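Local coordinates for FAD-binding PCMH-type domain-containing protein (Gibberella zeae, PDB 6YJO) that carries an FAD held by two covalent links and probably acts as an oligosaccharide-oxidising oxidoreductase, at residues G110-H115 / M494-Q499; T344-S349 / Y460-L465; W454-N459 / V471-G476. One frame throughout, in Å; residues are numbered along the deposited sequence.

Contact 1: G110-H115 / M494-Q499; sequences GGENGH and MFWNPQ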
loop_
_atom_site.group_PDB
_atom_site.type_symbol
_atom_site.label_atom_id
_atom_site.label_comp_id
_atom_site.label_asym_id
_atom_site.label_seq_id
_atom_site.Cartn_x
_atom_site.Cartn_y
_atom_site.Cartn_z
ATOM N N GLY A 110 -16.478 -1.046 1.008
ATOM C CA GLY A 110 -16.820 -2.250 1.745
ATOM C C GLY A 110 -16.691 -3.535 0.950
ATOM O O GLY A 110 -16.887 -4.617 1.522
ATOM N N GLY A 111 -16.373 -3.470 -0.342
ATOM C CA GLY A 111 -16.312 -4.656 -1.169
ATOM C C GLY A 111 -17.660 -5.214 -1.555
ATOM O O GLY A 111 -17.728 -6.345 -2.048
ATOM N N GLU A 112 -18.729 -4.444 -1.361
ATOM C CA GLU A 112 -20.111 -4.875 -1.538
ATOM C C GLU A 112 -20.984 -3.640 -1.340
ATOM O O GLU A 112 -20.491 -2.570 -0.970
ATOM C CB GLU A 112 -20.497 -5.978 -0.551
ATOM C CG GLU A 112 -20.425 -5.555 0.915
ATOM C CD GLU A 112 -20.943 -6.621 1.860
ATOM O OE1 GLU A 112 -20.846 -7.821 1.522
ATOM O OE2 GLU A 112 -21.458 -6.256 2.938
ATOM N N ASN A 113 -22.282 -3.800 -1.582
ATOM C CA ASN A 113 -23.231 -2.719 -1.370
ATOM C C ASN A 113 -23.830 -2.810 0.031
ATOM O O ASN A 113 -23.748 -3.838 0.705
ATOM C CB ASN A 113 -24.339 -2.761 -2.424
ATOM C CG ASN A 113 -23.816 -3.109 -3.805
ATOM O OD1 ASN A 113 -23.458 -4.257 -4.071
ATOM N ND2 ASN A 113 -23.769 -2.117 -4.692
ATOM N N GLY A 114 -24.413 -1.699 0.474
ATOM C CA GLY A 114 -25.146 -1.684 1.720
ATOM C C GLY A 114 -24.315 -1.371 2.941
ATOM O O GLY A 114 -24.699 -1.758 4.050
ATOM N N HIS A 115 -23.191 -0.679 2.776
ATOM C CA HIS A 115 -22.382 -0.207 3.889
ATOM C C HIS A 115 -22.656 1.268 4.141
ATOM O O HIS A 115 -22.964 2.022 3.217
ATOM C CB HIS A 115 -20.884 -0.378 3.608
ATOM C CG HIS A 115 -20.366 -1.762 3.839
ATOM N ND1 HIS A 115 -19.118 -2.007 4.371
ATOM C CD2 HIS A 115 -20.913 -2.976 3.590
ATOM C CE1 HIS A 115 -18.923 -3.310 4.451
ATOM N NE2 HIS A 115 -19.997 -3.921 3.983
ATOM N N MET A 494 -18.582 -5.534 12.377
ATOM C CA MET A 494 -19.101 -4.319 11.758
ATOM C C MET A 494 -18.159 -3.816 10.667
ATOM O O MET A 494 -18.587 -3.537 9.540
ATOM C CB MET A 494 -19.312 -3.249 12.830
ATOM C CG MET A 494 -19.239 -1.823 12.326
ATOM S SD MET A 494 -19.999 -0.684 13.493
ATOM C CE MET A 494 -19.203 0.845 13.030
ATOM N N PHE A 495 -16.873 -3.693 10.983
ATOM C CA PHE A 495 -15.880 -3.215 10.021
ATOM C C PHE A 495 -15.507 -4.389 9.128
ATOM O O PHE A 495 -14.527 -5.097 9.362
ATOM C CB PHE A 495 -14.672 -2.627 10.736
ATOM C CG PHE A 495 -15.028 -1.567 11.732
ATOM C CD1 PHE A 495 -15.635 -0.393 11.320
ATOM C CD2 PHE A 495 -14.761 -1.745 13.080
ATOM C CE1 PHE A 495 -15.967 0.584 12.231
ATOM C CE2 PHE A 495 -15.091 -0.771 13.997
ATOM C CZ PHE A 495 -15.693 0.396 13.571
ATOM N N TRP A 496 -16.303 -4.589 8.087
ATOM C CA TRP A 496 -16.225 -5.773 7.249
ATOM C C TRP A 496 -15.682 -5.409 5.874
ATOM O O TRP A 496 -15.957 -4.324 5.354
ATOM C CB TRP A 496 -17.607 -6.416 7.109
ATOM C CG TRP A 496 -17.597 -7.730 6.399
ATOM C CD1 TRP A 496 -17.532 -8.968 6.968
ATOM C CD2 TRP A 496 -17.659 -7.940 4.985
ATOM N NE1 TRP A 496 -17.549 -9.937 5.996
ATOM C CE2 TRP A 496 -17.625 -9.330 4.768
ATOM C CE3 TRP A 496 -17.737 -7.087 3.880
ATOM C CZ2 TRP A 496 -17.667 -9.887 3.493
ATOM C CZ3 TRP A 496 -17.780 -7.640 2.616
ATOM C CH2 TRP A 496 -17.745 -9.028 2.431
ATOM N N ASN A 497 -14.898 -6.314 5.303
ATOM C CA ASN A 497 -14.525 -6.247 3.898
ATOM C C ASN A 497 -14.229 -7.661 3.424
ATOM O O ASN A 497 -13.979 -8.555 4.241
ATOM C CB ASN A 497 -13.318 -5.325 3.664
ATOM C CG ASN A 497 -12.046 -5.851 4.291
ATOM O OD1 ASN A 497 -11.358 -6.689 3.709
ATOM N ND2 ASN A 497 -11.718 -5.350 5.480
ATOM N N PRO A 498 -14.270 -7.901 2.110
ATOM C CA PRO A 498 -14.096 -9.275 1.610
ATOM C C PRO A 498 -12.889 -10.010 2.171
ATOM O O PRO A 498 -13.002 -11.197 2.504
ATOM C CB PRO A 498 -13.983 -9.065 0.096
ATOM C CG PRO A 498 -14.826 -7.865 -0.159
ATOM C CD PRO A 498 -14.631 -6.966 1.033
ATOM N N GLN A 499 -11.736 -9.349 2.292
ATOM C CA GLN A 499 -10.519 -9.989 2.783
ATOM C C GLN A 499 -10.145 -9.499 4.176
ATOM O O GLN A 499 -8.967 -9.481 4.543
ATOM C CB GLN A 499 -9.380 -9.765 1.794
ATOM C CG GLN A 499 -9.560 -10.588 0.531
ATOM C CD GLN A 499 -8.672 -10.152 -0.619
ATOM O OE1 GLN A 499 -7.693 -9.429 -0.433
ATOM N NE2 GLN A 499 -9.017 -10.594 -1.825
#

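Contact 2: T344-S349 / Y460-L465; sequences TFYSTS and YLDTQL. With FAD (flavin-adenine dinucleotide), chain C.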
loop_
_atom_site.group_PDB
_atom_site.type_symbol
_atom_site.label_atom_id
_atom_site.label_comp_id
_atom_site.label_asym_id
_atom_site.label_seq_id
_atom_site.Cartn_x
_atom_site.Cartn_y
_atom_site.Cartn_z
ATOM N N THR A 344 -9.029 1.432 -14.454
ATOM C CA THR A 344 -9.737 0.152 -14.458
ATOM C C THR A 344 -8.712 -0.943 -14.723
ATOM O O THR A 344 -8.146 -1.021 -15.818
ATOM C CB THR A 344 -10.869 0.126 -15.491
ATOM O OG1 THR A 344 -10.794 -1.077 -16.267
ATOM C CG2 THR A 344 -10.829 1.356 -16.399
ATOM N N PHE A 345 -8.480 -1.786 -13.717
ATOM C CA PHE A 345 -7.312 -2.657 -13.694
ATOM C C PHE A 345 -7.566 -3.825 -12.751
ATOM O O PHE A 345 -8.520 -3.826 -11.966
ATOM C CB PHE A 345 -6.072 -1.882 -13.243
ATOM C CG PHE A 345 -6.185 -1.344 -11.845
ATOM C CD1 PHE A 345 -6.814 -0.132 -11.606
ATOM C CD2 PHE A 345 -5.692 -2.061 -10.766
ATOM C CE1 PHE A 345 -6.937 0.361 -10.324
ATOM C CE2 PHE A 345 -5.814 -1.572 -9.476
ATOM C CZ PHE A 345 -6.438 -0.358 -9.256
ATOM N N TYR A 346 -6.679 -4.817 -12.832
ATOM C CA TYR A 346 -6.603 -5.904 -11.866
ATOM C C TYR A 346 -5.136 -6.169 -11.560
ATOM O O TYR A 346 -4.307 -6.197 -12.474
ATOM C CB TYR A 346 -7.273 -7.179 -12.391
ATOM C CG TYR A 346 -6.879 -8.427 -11.634
ATOM C CD1 TYR A 346 -7.263 -8.610 -10.311
ATOM C CD2 TYR A 346 -6.123 -9.423 -12.241
ATOM C CE1 TYR A 346 -6.906 -9.749 -9.614
ATOM C CE2 TYR A 346 -5.760 -10.567 -11.549
ATOM C CZ TYR A 346 -6.158 -10.722 -10.235
ATOM O OH TYR A 346 -5.810 -11.851 -9.531
ATOM N N SER A 347 -4.817 -6.359 -10.279
ATOM C CA SER A 347 -3.432 -6.527 -9.862
ATOM C C SER A 347 -3.316 -7.621 -8.810
ATOM O O SER A 347 -4.299 -8.035 -8.187
ATOM C CB SER A 347 -2.836 -5.224 -9.306
ATOM O OG SER A 347 -2.789 -4.216 -10.300
ATOM N N THR A 348 -2.081 -8.079 -8.624
ATOM C CA THR A 348 -1.743 -9.035 -7.578
ATOM C C THR A 348 -0.277 -8.832 -7.224
ATOM O O THR A 348 0.442 -8.082 -7.887
ATOM C CB THR A 348 -2.024 -10.476 -8.017
ATOM O OG1 THR A 348 -1.749 -11.373 -6.932
ATOM C CG2 THR A 348 -1.173 -10.858 -9.227
ATOM N N SER A 349 0.163 -9.511 -6.166
ATOM C CA SER A 349 1.483 -9.275 -5.599
ATOM C C SER A 349 2.116 -10.590 -5.168
ATOM O O SER A 349 1.486 -11.651 -5.176
ATOM C CB SER A 349 1.412 -8.324 -4.395
ATOM O OG SER A 349 0.559 -8.849 -3.393
ATOM N N TYR A 460 -1.341 -4.193 -2.092
ATOM C CA TYR A 460 -1.518 -4.691 -3.459
ATOM C C TYR A 460 -2.451 -5.897 -3.470
ATOM O O TYR A 460 -2.164 -6.922 -4.092
ATOM C CB TYR A 460 -0.167 -5.054 -4.072
ATOM C CG TYR A 460 0.820 -3.913 -4.250
ATOM C CD1 TYR A 460 0.415 -2.584 -4.209
ATOM C CD2 TYR A 460 2.166 -4.176 -4.478
ATOM C CE1 TYR A 460 1.322 -1.555 -4.379
ATOM C CE2 TYR A 460 3.074 -3.161 -4.649
ATOM C CZ TYR A 460 2.655 -1.849 -4.599
ATOM O OH TYR A 460 3.575 -0.829 -4.771
ATOM N N LEU A 461 -3.582 -5.786 -2.775
ATOM C CA LEU A 461 -4.423 -6.950 -2.525
ATOM C C LEU A 461 -4.878 -7.589 -3.829
ATOM O O LEU A 461 -5.268 -6.905 -4.780
ATOM C CB LEU A 461 -5.635 -6.558 -1.680
ATOM C CG LEU A 461 -6.555 -5.461 -2.224
ATOM C CD1 LEU A 461 -7.744 -6.061 -2.962
ATOM C CD2 LEU A 461 -7.018 -4.559 -1.089
ATOM N N ASP A 462 -4.812 -8.920 -3.868
ATOM C CA ASP A 462 -5.320 -9.700 -4.988
ATOM C C ASP A 462 -6.811 -9.921 -4.761
ATOM O O ASP A 462 -7.207 -10.655 -3.850
ATOM C CB ASP A 462 -4.575 -11.025 -5.107
ATOM C CG ASP A 462 -4.992 -11.816 -6.328
ATOM O OD1 ASP A 462 -6.099 -11.565 -6.845
ATOM O OD2 ASP A 462 -4.210 -12.682 -6.774
ATOM N N THR A 463 -7.634 -9.297 -5.603
ATOM C CA THR A 463 -9.066 -9.256 -5.341
ATOM C C THR A 463 -9.720 -10.623 -5.509
ATOM O O THR A 463 -10.755 -10.887 -4.888
ATOM C CB THR A 463 -9.723 -8.234 -6.265
ATOM O OG1 THR A 463 -11.007 -7.874 -5.744
ATOM C CG2 THR A 463 -9.879 -8.801 -7.673
ATOM N N GLN A 464 -9.138 -11.504 -6.322
ATOM C CA GLN A 464 -9.761 -12.783 -6.642
ATOM C C GLN A 464 -9.532 -13.847 -5.573
ATOM O O GLN A 464 -9.898 -15.008 -5.791
ATOM C CB GLN A 464 -9.240 -13.297 -7.989
ATOM C CG GLN A 464 -9.457 -12.347 -9.157
ATOM C CD GLN A 464 -10.925 -12.079 -9.429
ATOM O OE1 GLN A 464 -11.459 -11.040 -9.043
ATOM N NE2 GLN A 464 -11.585 -13.017 -10.103
ATOM N N LEU A 465 -8.954 -13.487 -4.430
ATOM C CA LEU A 465 -8.567 -14.465 -3.422
ATOM C C LEU A 465 -9.683 -14.720 -2.419
ATOM O O LEU A 465 -10.412 -13.803 -2.030
ATOM C CB LEU A 465 -7.313 -13.999 -2.684
ATOM C CG LEU A 465 -6.011 -14.142 -3.467
ATOM C CD1 LEU A 465 -4.845 -13.643 -2.641
ATOM C CD2 LEU A 465 -5.793 -15.591 -3.881
HETATM P PA FAD C . -8.890 3.349 0.526
HETATM O O1A FAD C . -9.705 2.591 -0.452
HETATM O O2A FAD C . -9.544 4.652 1.014
HETATM O O5B FAD C . -8.498 2.443 1.754
HETATM C C5B FAD C . -7.948 1.122 1.566
HETATM C C4B FAD C . -8.181 0.307 2.808
HETATM O O4B FAD C . -7.913 1.123 3.975
HETATM C C3B FAD C . -9.609 -0.206 2.974
HETATM O O3B FAD C . -9.620 -1.471 3.627
HETATM C C2B FAD C . -10.246 0.885 3.833
HETATM O O2B FAD C . -11.363 0.405 4.567
HETATM C C1B FAD C . -9.084 1.223 4.765
HETATM N N9A FAD C . -9.157 2.560 5.348
HETATM C C8A FAD C . -9.110 3.766 4.696
HETATM N N7A FAD C . -9.210 4.808 5.485
HETATM C C5A FAD C . -9.335 4.247 6.752
HETATM C C6A FAD C . -9.478 4.819 8.027
HETATM N N6A FAD C . -9.526 6.133 8.259
HETATM N N1A FAD C . -9.576 3.976 9.079
HETATM C C2A FAD C . -9.529 2.661 8.857
HETATM N N3A FAD C . -9.395 2.009 7.701
HETATM C C4A FAD C . -9.305 2.868 6.674
HETATM N N1 FAD C . 1.329 0.912 -2.325
HETATM C C2 FAD C . 2.654 0.815 -2.009
HETATM O O2 FAD C . 3.045 0.136 -1.053
HETATM N N3 FAD C . 3.593 1.493 -2.772
HETATM C C4 FAD C . 3.326 2.291 -3.867
HETATM O O4 FAD C . 4.242 2.847 -4.470
HETATM C C4X FAD C . 1.916 2.386 -4.192
HETATM N N5 FAD C . 1.570 3.120 -5.212
HETATM C C5X FAD C . 0.221 3.213 -5.517
HETATM C C6 FAD C . -0.172 3.964 -6.618
HETATM C C7 FAD C . -1.512 4.114 -6.952
HETATM C C7M FAD C . -1.890 4.960 -8.139
HETATM C C8 FAD C . -2.488 3.433 -6.204
HETATM C C8M FAD C . -3.950 3.556 -6.536
HETATM C C9 FAD C . -2.099 2.658 -5.115
HETATM C C9A FAD C . -0.758 2.540 -4.773
HETATM N N10 FAD C . -0.338 1.769 -3.672
HETATM C C10 FAD C . 0.992 1.660 -3.359
HETATM C "C1'" FAD C . -1.310 1.014 -2.871
HETATM C "C2'" FAD C . -1.786 1.744 -1.625
HETATM O "O2'" FAD C . -0.787 1.671 -0.608
HETATM C "C3'" FAD C . -3.060 1.067 -1.121
HETATM O "O3'" FAD C . -3.999 1.044 -2.191
HETATM C "C4'" FAD C . -3.711 1.751 0.079
HETATM O "O4'" FAD C . -4.159 0.773 1.017
HETATM C "C5'" FAD C . -4.873 2.613 -0.355
HETATM O "O5'" FAD C . -5.226 3.506 0.718
HETATM P P FAD C . -6.312 4.616 0.510
HETATM O O1P FAD C . -6.747 5.172 1.869
HETATM O O2P FAD C . -5.825 5.602 -0.487
HETATM O O3P FAD C . -7.496 3.738 -0.122
HETATM O O HOH W 1 -6.615 -7.123 -7.288
#

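Contact 3: W454-N459 / V471-G476; sequences WGMYAN and VKRYYG. With FAD (flavin-adenine dinucleotide), chain C.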
loop_
_atom_site.group_PDB
_atom_site.type_symbol
_atom_site.label_atom_id
_atom_site.label_comp_id
_atom_site.label_asym_id
_atom_site.label_seq_id
_atom_site.Cartn_x
_atom_site.Cartn_y
_atom_site.Cartn_z
ATOM N N TRP A 454 6.461 -17.868 1.137
ATOM C CA TRP A 454 6.095 -16.693 0.362
ATOM C C TRP A 454 4.731 -16.202 0.818
ATOM O O TRP A 454 3.884 -16.986 1.257
ATOM C CB TRP A 454 6.064 -16.990 -1.146
ATOM C CG TRP A 454 5.089 -18.068 -1.521
ATOM C CD1 TRP A 454 5.311 -19.412 -1.502
ATOM C CD2 TRP A 454 3.739 -17.892 -1.969
ATOM N NE1 TRP A 454 4.188 -20.085 -1.912
ATOM C CE2 TRP A 454 3.207 -19.174 -2.206
ATOM C CE3 TRP A 454 2.930 -16.774 -2.193
ATOM C CZ2 TRP A 454 1.904 -19.370 -2.655
ATOM C CZ3 TRP A 454 1.636 -16.971 -2.642
ATOM C CH2 TRP A 454 1.136 -18.260 -2.867
ATOM N N GLY A 455 4.531 -14.895 0.708
ATOM C CA GLY A 455 3.265 -14.288 1.054
ATOM C C GLY A 455 2.822 -13.291 0.006
ATOM O O GLY A 455 3.299 -13.320 -1.131
ATOM N N MET A 456 1.903 -12.404 0.383
ATOM C CA MET A 456 1.391 -11.378 -0.508
ATOM C C MET A 456 1.237 -10.087 0.285
ATOM O O MET A 456 1.306 -10.073 1.515
ATOM C CB MET A 456 0.067 -11.813 -1.152
ATOM C CG MET A 456 0.200 -13.064 -2.013
ATOM S SD MET A 456 -1.351 -13.615 -2.748
ATOM C CE MET A 456 -1.475 -12.525 -4.165
ATOM N N TYR A 457 1.026 -8.993 -0.436
ATOM C CA TYR A 457 1.066 -7.651 0.126
ATOM C C TYR A 457 -0.343 -7.071 0.130
ATOM O O TYR A 457 -0.973 -6.956 -0.927
ATOM C CB TYR A 457 2.020 -6.777 -0.687
ATOM C CG TYR A 457 2.183 -5.360 -0.190
ATOM C CD1 TYR A 457 2.107 -5.056 1.161
ATOM C CD2 TYR A 457 2.427 -4.324 -1.083
ATOM C CE1 TYR A 457 2.263 -3.759 1.607
ATOM C CE2 TYR A 457 2.586 -3.032 -0.648
ATOM C CZ TYR A 457 2.508 -2.752 0.698
ATOM O OH TYR A 457 2.662 -1.455 1.133
ATOM N N ALA A 458 -0.822 -6.687 1.317
ATOM C CA ALA A 458 -2.220 -6.288 1.467
ATOM C C ALA A 458 -2.543 -5.030 0.668
ATOM O O ALA A 458 -3.629 -4.925 0.086
ATOM C CB ALA A 458 -2.548 -6.073 2.943
ATOM N N ASN A 459 -1.630 -4.052 0.641
ATOM C CA ASN A 459 -1.890 -2.838 -0.130
ATOM C C ASN A 459 -1.950 -3.108 -1.628
ATOM O O ASN A 459 -2.540 -2.313 -2.367
ATOM C CB ASN A 459 -0.826 -1.779 0.167
ATOM C CG ASN A 459 -1.137 -0.972 1.418
ATOM O OD1 ASN A 459 -2.295 -0.685 1.714
ATOM N ND2 ASN A 459 -0.097 -0.602 2.156
ATOM N N VAL A 471 -5.993 -13.722 3.748
ATOM C CA VAL A 471 -5.481 -13.400 5.075
ATOM C C VAL A 471 -4.301 -14.299 5.429
ATOM O O VAL A 471 -3.413 -13.894 6.190
ATOM C CB VAL A 471 -6.606 -13.486 6.129
ATOM C CG1 VAL A 471 -7.723 -12.500 5.795
ATOM C CG2 VAL A 471 -7.157 -14.906 6.255
ATOM N N LYS A 472 -4.263 -15.523 4.894
ATOM C CA LYS A 472 -3.085 -16.366 5.079
ATOM C C LYS A 472 -1.837 -15.697 4.515
ATOM O O LYS A 472 -0.769 -15.729 5.140
ATOM C CB LYS A 472 -3.296 -17.733 4.422
ATOM C CG LYS A 472 -2.002 -18.521 4.182
ATOM C CD LYS A 472 -2.270 -19.985 3.849
ATOM C CE LYS A 472 -0.986 -20.717 3.464
ATOM N NZ LYS A 472 -1.016 -22.163 3.821
ATOM N N ARG A 473 -1.955 -15.076 3.341
ATOM C CA ARG A 473 -0.802 -14.558 2.616
ATOM C C ARG A 473 -0.436 -13.137 3.026
ATOM O O ARG A 473 0.755 -12.806 3.087
ATOM C CB ARG A 473 -1.072 -14.610 1.108
ATOM C CG ARG A 473 -1.315 -16.013 0.570
ATOM C CD ARG A 473 -0.081 -16.899 0.680
ATOM N NE ARG A 473 -0.367 -18.273 0.278
ATOM C CZ ARG A 473 0.475 -19.293 0.422
ATOM N NH1 ARG A 473 1.674 -19.104 0.963
ATOM N NH2 ARG A 473 0.114 -20.508 0.025
ATOM N N TYR A 474 -1.424 -12.279 3.303
ATOM C CA TYR A 474 -1.096 -10.919 3.723
ATOM C C TYR A 474 -0.519 -10.902 5.133
ATOM O O TYR A 474 0.418 -10.146 5.419
ATOM C CB TYR A 474 -2.329 -10.015 3.683
ATOM C CG TYR A 474 -3.099 -9.966 2.384
ATOM C CD1 TYR A 474 -2.544 -10.394 1.183
ATOM C CD2 TYR A 474 -4.393 -9.465 2.364
ATOM C CE1 TYR A 474 -3.272 -10.336 0.004
ATOM C CE2 TYR A 474 -5.122 -9.399 1.195
ATOM C CZ TYR A 474 -4.561 -9.839 0.020
ATOM O OH TYR A 474 -5.284 -9.779 -1.148
ATOM N N TYR A 475 -1.072 -11.722 6.028
ATOM C CA TYR A 475 -0.824 -11.602 7.455
ATOM C C TYR A 475 -0.113 -12.802 8.063
ATOM O O TYR A 475 0.312 -12.720 9.221
ATOM C CB TYR A 475 -2.154 -11.358 8.186
ATOM C CG TYR A 475 -2.928 -10.213 7.571
ATOM C CD1 TYR A 475 -2.328 -8.978 7.372
ATOM C CD2 TYR A 475 -4.237 -10.376 7.147
ATOM C CE1 TYR A 475 -3.018 -7.928 6.791
ATOM C CE2 TYR A 475 -4.933 -9.332 6.566
ATOM C CZ TYR A 475 -4.318 -8.113 6.390
ATOM O OH TYR A 475 -5.007 -7.074 5.812
ATOM N N GLY A 476 0.027 -13.901 7.332
ATOM C CA GLY A 476 0.925 -14.960 7.762
ATOM C C GLY A 476 0.597 -15.475 9.149
ATOM O O GLY A 476 -0.561 -15.759 9.476
HETATM P PA FAD C . -8.890 3.349 0.526
HETATM O O1A FAD C . -9.705 2.591 -0.452
HETATM O O2A FAD C . -9.544 4.652 1.014
HETATM O O5B FAD C . -8.498 2.443 1.754
HETATM C C5B FAD C . -7.948 1.122 1.566
HETATM C C4B FAD C . -8.181 0.307 2.808
HETATM O O4B FAD C . -7.913 1.123 3.975
HETATM C C3B FAD C . -9.609 -0.206 2.974
HETATM O O3B FAD C . -9.620 -1.471 3.627
HETATM C C2B FAD C . -10.246 0.885 3.833
HETATM O O2B FAD C . -11.363 0.405 4.567
HETATM C C1B FAD C . -9.084 1.223 4.765
HETATM N N9A FAD C . -9.157 2.560 5.348
HETATM C C8A FAD C . -9.110 3.766 4.696
HETATM N N7A FAD C . -9.210 4.808 5.485
HETATM C C5A FAD C . -9.335 4.247 6.752
HETATM C C6A FAD C . -9.478 4.819 8.027
HETATM N N6A FAD C . -9.526 6.133 8.259
HETATM N N1A FAD C . -9.576 3.976 9.079
HETATM C C2A FAD C . -9.529 2.661 8.857
HETATM N N3A FAD C . -9.395 2.009 7.701
HETATM C C4A FAD C . -9.305 2.868 6.674
HETATM N N1 FAD C . 1.329 0.912 -2.325
HETATM C C2 FAD C . 2.654 0.815 -2.009
HETATM O O2 FAD C . 3.045 0.136 -1.053
HETATM N N3 FAD C . 3.593 1.493 -2.772
HETATM C C4 FAD C . 3.326 2.291 -3.867
HETATM O O4 FAD C . 4.242 2.847 -4.470
HETATM C C4X FAD C . 1.916 2.386 -4.192
HETATM N N5 FAD C . 1.570 3.120 -5.212
HETATM C C5X FAD C . 0.221 3.213 -5.517
HETATM C C6 FAD C . -0.172 3.964 -6.618
HETATM C C7 FAD C . -1.512 4.114 -6.952
HETATM C C7M FAD C . -1.890 4.960 -8.139
HETATM C C8 FAD C . -2.488 3.433 -6.204
HETATM C C8M FAD C . -3.950 3.556 -6.536
HETATM C C9 FAD C . -2.099 2.658 -5.115
HETATM C C9A FAD C . -0.758 2.540 -4.773
HETATM N N10 FAD C . -0.338 1.769 -3.672
HETATM C C10 FAD C . 0.992 1.660 -3.359
HETATM C "C1'" FAD C . -1.310 1.014 -2.871
HETATM C "C2'" FAD C . -1.786 1.744 -1.625
HETATM O "O2'" FAD C . -0.787 1.671 -0.608
HETATM C "C3'" FAD C . -3.060 1.067 -1.121
HETATM O "O3'" FAD C . -3.999 1.044 -2.191
HETATM C "C4'" FAD C . -3.711 1.751 0.079
HETATM O "O4'" FAD C . -4.159 0.773 1.017
HETATM C "C5'" FAD C . -4.873 2.613 -0.355
HETATM O "O5'" FAD C . -5.226 3.506 0.718
HETATM P P FAD C . -6.312 4.616 0.510
HETATM O O1P FAD C . -6.747 5.172 1.869
HETATM O O2P FAD C . -5.825 5.602 -0.487
HETATM O O3P FAD C . -7.496 3.738 -0.122
HETATM O O HOH W 2 0.514 -7.629 3.817
#

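Contact 1: G110-H115 / M494-Q499
The benzo edge of the Trp496 indole meets the carbonyl of Gly110 near the ring plane, with Trp496 CZ3 3.3 Å from Gly110 O, while N of Pro498, from the same segment as the indole, lies over one face, offset toward the rim. The His115 ring is met at its edge by two oxygens in its plane: Trp496 O, 3.3 Å from His115 CE1, and the carboxylate of Glu112. The latter is a hydrogen bond, His115 NE2 to Glu112 OE2 at 2.9 Å, arriving on the anti side but 34° out of the carboxylate plane. Glu112 and Trp496 cross nearly at right angles. Their flat groups are inclined by 29°, and Glu112 OE1 approaches Trp496 CZ3 obliquely to 3.3 Å.

This joins the loop between strands 95-98 and 116-119, which belong to the parallel sheet of the FAD-binding domain, to the loop after helix 479-489 in the berberine-like region. Trp496 spans the gap because its CG stands trans to the backbone N (chi1 -173°), bringing the six-membered ring to Gly110 and Glu112. Arg94 forms a salt bridge with Glu112 OE2 and a cation-pi contact with Trp496, while Ser96 OG bonds His115 ND1. Beside the indole, Pro498 CD comes to 3.6 Å from Gly111 CA, a close approach made at a residue without a side chain. The side chain of Asn497 lies about 5 Å, nearest atoms, from the bound FAD.

Contact 2: T344-S349 / Y460-L465
Thr348 and Asp462 are the nearest CA pair across the contact, 4.5 Å, where the end-to-end directions of 346-349 and 460-464 are 117° apart and the loop enters a type I turn from Asp462 to Leu465. The Asp462 carboxylate carries most of the polar contact. Tyr346 OH donates to Asp462 OD1 at 2.7 Å, on the syn side but tilted out of the carboxylate plane. Gln464 N reaches the same Asp462 OD1 at 3.1 Å from the anti side and the opposite face of the carboxylate, closing an Asx turn. Thr348 OG1 donates to Asp462 OD2 at 2.8 Å, coming from above the carboxylate plane (47° out of it). With CG opposite the backbone N (chi1 -175°), the Asp462 side chain lies alongside that of Thr348. Arg442, from helix 431-446, adds a salt bridge to OD2.

Next to this network the Tyr346 ring leans on the turn, with Tyr346 CE1 3.7 Å from Thr463 CG2 and Gln464 CG packed obliquely on the same ring. A water ties the backbones together: it donates to Ser347 O at 2.6 Å and to Leu461 O, and accepts from Thr463 N. At the far end, Ser349 CB meets Tyr460 CB at 3.6 Å and lies near the edge of the Tyr460 ring, whereas Ser349 OG bonds Tyr457 N. Tyr460 belongs to the FAD pocket, and its hydroxyl approaches the flavin, Tyr460 OH to FAD N3 being 3.1 Å.

With two hydroxyls, a backbone N-H and an arginine gathered round one buried carboxylate, Asp462 is probably ionised and its orientation fixed, so that the turn is pinned to the edge strand just beyond the flavin-contacting tyrosine.

Contact 3: W454-N459 / V471-G476
This is a buried loop-on-helix contact in the berberine-like region: Trp454, Met456 and Ala458, from the loop leading toward helix 467-475, pack on Arg473 and Tyr474 in the last turn of that helix. The Arg473 guanidinium lies flat on the Trp454 six-membered ring, planes 9° apart, with Arg473 CZ 3.7 Å from the ring centroid in a cation-pi stack; Lys472 CE covers its opposite face. A bend at chi2 (-66°) helps fold the Arg473 chain over the indole, and Arg473 NH1 also donates to Trp454 O at 3.1 Å.

The backbones are joined by Met456 N to Arg473 O, 3.0 Å and nearly straight (171° at the hydrogen). Ala458 CA sits over one face of the Tyr474 ring, 4.0 Å from its centroid in a CH-pi contact, and Met456 CB lies at the edge of the Tyr474 ring, in its plane. A water bridges Ala458 N and Tyr474 O.

Asp451 and Glu469 salt-bridge the guanidinium, so its charge is probably well compensated. Farther along the loop, Asn459 ND2 donates to Tyr457 OH at 3.1 Å and Gly175 N also bonds it, probably helping to orient the hydroxyl that donates to FAD O2 at 2.7 Å.

How the contacts relate
Along the chain the order is 110-115, 344-349, 454-459, 460-465, 471-476 and 494-499, so contacts 2 and 3 interleave and contact 1 encloses both. Contacts 2 and 3 have centres about 12 Å apart and share the continuous loop 454-465, which runs between edge strand 346-352 of the seven-stranded sheet and helix 467-475, touching FAD on its way. Contact 1 lies farther out, its centre about 17 Å from that of contact 2 and 19 Å from that of contact 3. Gln499 bridges all three, with NE2 on Asp462 O and OE1 on Tyr474 OH. The C-terminal segment thereby connects the FAD-binding domain to the loop that lines the flavin.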